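Local coordinates for ferredoxin (Trichomonas vaginalis, PDB 1L5P), which carries electrons on a single [2Fe-2S] cluster and links pyruvate:ferredoxin oxidoreductase to hydrogenase, at residues 24-28 with 29-33; 68-71 with 72-76. All blocks are in the same frame, centred on the assembly; numbering follows the deposited sequence.

Contact 1 of 2, residues 24-28 with 29-33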
loop_
_atom_site.group_PDB
_atom_site.type_symbol
_atom_site.label_atom_id
_atom_site.label_comp_id
_atom_site.label_asym_id
_atom_site.label_seq_id
_atom_site.Cartn_x
_atom_site.Cartn_y
_atom_site.Cartn_z
ATOM N N THR A 24 -2.148 6.877 1.785
ATOM C CA THR A 24 -2.008 8.102 2.542
ATOM C C THR A 24 -0.659 8.115 3.231
ATOM O O THR A 24 0.100 9.065 3.108
ATOM C CB THR A 24 -3.091 8.201 3.601
ATOM O OG1 THR A 24 -4.369 8.168 2.961
ATOM C CG2 THR A 24 -2.948 9.497 4.391
ATOM N N VAL A 25 -0.378 7.041 3.957
ATOM C CA VAL A 25 0.869 6.888 4.680
ATOM C C VAL A 25 2.077 6.992 3.750
ATOM O O VAL A 25 3.018 7.735 4.024
ATOM C CB VAL A 25 0.882 5.525 5.398
ATOM C CG1 VAL A 25 2.284 5.190 5.890
ATOM C CG2 VAL A 25 -0.120 5.551 6.544
ATOM N N LEU A 26 2.038 6.253 2.649
ATOM C CA LEU A 26 3.134 6.249 1.688
ATOM C C LEU A 26 3.340 7.578 0.982
ATOM O O LEU A 26 4.461 8.084 0.908
ATOM C CB LEU A 26 2.912 5.165 0.633
ATOM C CG LEU A 26 3.081 3.716 1.093
ATOM C CD1 LEU A 26 3.052 2.795 -0.124
ATOM C CD2 LEU A 26 4.393 3.570 1.858
ATOM N N THR A 27 2.258 8.141 0.453
ATOM C CA THR A 27 2.354 9.406 -0.265
ATOM C C THR A 27 2.714 10.582 0.633
ATOM O O THR A 27 3.464 11.462 0.216
ATOM C CB THR A 27 1.045 9.743 -1.023
ATOM O OG1 THR A 27 -0.058 9.709 -0.111
ATOM C CG2 THR A 27 0.810 8.757 -2.149
ATOM N N GLU A 28 2.190 10.603 1.855
ATOM C CA GLU A 28 2.484 11.699 2.771
ATOM C C GLU A 28 3.911 11.626 3.323
ATOM O O GLU A 28 4.344 12.514 4.056
ATOM C CB GLU A 28 1.479 11.715 3.917
ATOM C CG GLU A 28 0.355 12.702 3.708
ATOM C CD GLU A 28 -0.858 12.406 4.578
ATOM O OE1 GLU A 28 -1.994 12.644 4.114
ATOM O OE2 GLU A 28 -0.682 11.938 5.729
ATOM N N ALA A 29 4.640 10.573 2.957
ATOM C CA ALA A 29 6.021 10.389 3.404
ATOM C C ALA A 29 7.002 10.518 2.234
ATOM O O ALA A 29 8.204 10.310 2.388
ATOM C CB ALA A 29 6.178 9.028 4.070
ATOM N N GLY A 30 6.480 10.848 1.059
ATOM C CA GLY A 30 7.328 11.021 -0.104
ATOM C C GLY A 30 7.804 9.742 -0.761
ATOM O O GLY A 30 8.578 9.790 -1.723
ATOM N N LEU A 31 7.343 8.598 -0.257
ATOM C CA LEU A 31 7.732 7.299 -0.808
ATOM C C LEU A 31 6.918 6.960 -2.058
ATOM O O LEU A 31 7.361 6.204 -2.925
ATOM C CB LEU A 31 7.544 6.217 0.258
ATOM C CG LEU A 31 8.487 6.385 1.451
ATOM C CD1 LEU A 31 8.214 5.316 2.495
ATOM C CD2 LEU A 31 9.923 6.309 0.960
ATOM N N MET A 32 5.725 7.536 -2.146
ATOM C CA MET A 32 4.833 7.306 -3.282
ATOM C C MET A 32 4.164 8.630 -3.674
ATOM O O MET A 32 3.686 9.379 -2.809
ATOM C CB MET A 32 3.780 6.243 -2.903
ATOM C CG MET A 32 2.862 5.795 -4.041
ATOM S SD MET A 32 1.577 4.597 -3.550
ATOM C CE MET A 32 2.466 3.096 -3.869
ATOM N N SER A 33 4.142 8.918 -4.975
ATOM C CA SER A 33 3.540 10.154 -5.483
ATOM C C SER A 33 2.044 10.005 -5.728
ATOM O O SER A 33 1.591 8.960 -6.182
ATOM C CB SER A 33 4.229 10.583 -6.785
ATOM O OG SER A 33 3.431 10.291 -7.915
#
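Leu31 N bonds to Leu26 O (N to O 3.2 Å) and Gly30 N to Thr27 O, and with Gly30 at positive phi (77°) these two backbone bonds define the Schellman motif that closes helix 22-27. A type I beta turn from Thr27 to Gly30 overlaps it. Leu26 O also accepts from Ala29 N (N to O 3.2 Å). The two donors come to Leu26 O from opposite faces of its carbonyl plane: Ala29 N stands well above it, whereas Leu31 N is tilted by 23°. Met32 N adds a weak third bond to the same oxygen.

Once the chain has reversed, Met32 folds back along the helix end. Its CG lies anti to the backbone N (chi1 -174°), and a bend at chi3 swings the methyl toward Leu26. Leu31 lies against Ala5 of strand 2-7 and Leu14 of strand 10-15, two residues that Leu26 also touches, which places the helix end on the sheet. Thr27 OG1 bonds back to Phe23 O within the helix. The Met32 side chain also touches Cys47, a ligand of the cluster. It crosses the Leu26 side chain at an angle, with CB of Met32 3.8 Å from CB of Leu26 and CE of Met32 3.8 Å from CD1 of Leu26.

Contact 2 of 2, residues 68-71 with 72-76; sequences EDQP and ANARL
Pro71 and Ala74 are joined by the hydrogen bond across this contact, in which Ala74 N donates to Pro71 O at 2.8 Å with an N-H...O angle of 159°. It closes a type I beta turn from Pro71 to Ala74, by which the loop after helix 61-67 enters edge strand 74-76. The bond is short and fairly straight at the hydrogen, although its donor stands 47° out of the carbonyl plane and not on a lone pair.

The apolar contacts centre on the methyl of Ala74, which lies 3.6 Å from CB of Gln70 and 4.0 Å from CD of the Pro71 ring, so one small group meets two successive residues. Outside the two segments, Ala74 packs on Leu67 of helix 61-67, and Gln70 on Ile48 of strand 48-53.

A polar group lies alongside the ring: Asn73 OD1 is 3.7 Å from CB of Pro71. The amide is set there by chi1 of 44°, with CG between the backbone N and the carbonyl carbon. Backbone bonds of Asn73 to His51 and of Arg75 to Cys49 bring the pairing with strand 48-53 into the turn.

The chemistry implies a bend set by one backbone bond and the contacts of a single methyl.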
loop_
_atom_site.group_PDB
_atom_site.type_symbol
_atom_site.label_atom_id
_atom_site.label_comp_id
_atom_site.label_asym_id
_atom_site.label_seq_id
_atom_site.Cartn_x
_atom_site.Cartn_y
_atom_site.Cartn_z
ATOM N N GLU A 68 -4.526 -7.875 -12.210
ATOM C CA GLU A 68 -4.472 -8.995 -13.145
ATOM C C GLU A 68 -3.169 -9.071 -13.927
ATOM O O GLU A 68 -2.599 -10.155 -14.099
ATOM C CB GLU A 68 -5.640 -8.903 -14.127
ATOM C CG GLU A 68 -6.952 -8.452 -13.486
ATOM C CD GLU A 68 -8.173 -8.825 -14.319
ATOM O OE1 GLU A 68 -7.982 -9.255 -15.480
ATOM O OE2 GLU A 68 -9.313 -8.690 -13.813
ATOM N N ASP A 69 -2.707 -7.920 -14.406
ATOM C CA ASP A 69 -1.480 -7.846 -15.183
ATOM C C ASP A 69 -0.286 -7.416 -14.327
ATOM O O ASP A 69 0.738 -6.981 -14.851
ATOM C CB ASP A 69 -1.661 -6.855 -16.336
ATOM C CG ASP A 69 -1.937 -5.426 -15.858
ATOM O OD1 ASP A 69 -1.813 -4.484 -16.676
ATOM O OD2 ASP A 69 -2.280 -5.241 -14.669
ATOM N N GLN A 70 -0.429 -7.526 -13.009
ATOM C CA GLN A 70 0.644 -7.155 -12.088
ATOM C C GLN A 70 1.227 -8.386 -11.394
ATOM O O GLN A 70 0.639 -9.477 -11.454
ATOM C CB GLN A 70 0.122 -6.187 -11.031
ATOM C CG GLN A 70 -0.202 -4.802 -11.557
ATOM C CD GLN A 70 1.034 -3.927 -11.732
ATOM O OE1 GLN A 70 2.027 -4.084 -11.029
ATOM N NE2 GLN A 70 0.971 -2.998 -12.681
ATOM N N PRO A 71 2.396 -8.237 -10.734
ATOM C CA PRO A 71 2.997 -9.385 -10.049
ATOM C C PRO A 71 2.072 -9.960 -8.977
ATOM O O PRO A 71 1.251 -9.246 -8.386
ATOM C CB PRO A 71 4.307 -8.829 -9.470
ATOM C CG PRO A 71 4.589 -7.604 -10.280
ATOM C CD PRO A 71 3.237 -7.033 -10.601
ATOM N N ALA A 72 2.228 -11.258 -8.740
ATOM C CA ALA A 72 1.423 -11.997 -7.780
ATOM C C ALA A 72 1.190 -11.323 -6.437
ATOM O O ALA A 72 0.135 -11.489 -5.825
ATOM C CB ALA A 72 2.049 -13.351 -7.558
ATOM N N ASN A 73 2.172 -10.559 -5.975
ATOM C CA ASN A 73 2.070 -9.907 -4.673
ATOM C C ASN A 73 1.764 -8.419 -4.732
ATOM O O ASN A 73 1.933 -7.703 -3.747
ATOM C CB ASN A 73 3.357 -10.139 -3.879
ATOM C CG ASN A 73 4.616 -9.939 -4.718
ATOM O OD1 ASN A 73 4.570 -9.844 -5.955
ATOM N ND2 ASN A 73 5.760 -9.881 -4.040
ATOM N N ALA A 74 1.298 -7.963 -5.886
ATOM C CA ALA A 74 0.961 -6.561 -6.068
ATOM C C ALA A 74 -0.350 -6.235 -5.379
ATOM O O ALA A 74 -1.247 -7.062 -5.324
ATOM C CB ALA A 74 0.849 -6.245 -7.553
ATOM N N ARG A 75 -0.451 -5.024 -4.852
ATOM C CA ARG A 75 -1.658 -4.560 -4.196
ATOM C C ARG A 75 -1.777 -3.054 -4.454
ATOM O O ARG A 75 -0.795 -2.400 -4.810
ATOM C CB ARG A 75 -1.582 -4.816 -2.689
ATOM C CG ARG A 75 -1.531 -6.278 -2.285
ATOM C CD ARG A 75 -2.886 -6.965 -2.456
ATOM N NE ARG A 75 -3.970 -6.189 -1.874
ATOM C CZ ARG A 75 -4.469 -6.399 -0.664
ATOM N NH1 ARG A 75 -3.981 -7.368 0.095
ATOM N NH2 ARG A 75 -5.458 -5.634 -0.207
ATOM N N LEU A 76 -2.982 -2.513 -4.294
ATOM C CA LEU A 76 -3.215 -1.086 -4.467
ATOM C C LEU A 76 -3.075 -0.493 -3.073
ATOM O O LEU A 76 -3.833 -0.838 -2.174
ATOM C CB LEU A 76 -4.636 -0.819 -4.969
ATOM C CG LEU A 76 -5.011 -1.150 -6.416
ATOM C CD1 LEU A 76 -6.401 -0.595 -6.680
ATOM C CD2 LEU A 76 -4.000 -0.563 -7.392
#

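Overall arrangement
Contact 1 precedes contact 2 along the chain, and the two lie on opposite sides of the chain's centre. Their centres are about 19 Å apart and their nearest atoms about 6 Å, without touching. Both lie in the 2Fe-2S ferredoxin-type domain. Residues 24-33 end helix 22-27 and pack on strands 2-7 and 10-15 of its five-stranded mixed sheet; residues 68-76 lead from helix 61-67 into strand 74-76, at the other edge of that sheet. Cluster ligand Cys47 relates them, being touched by Met32, whose side chain is about 7 Å from the cluster, and by Leu76, which touches the cluster itself. Each contact thus meets the electron-transfer site through one side chain, not through its turn.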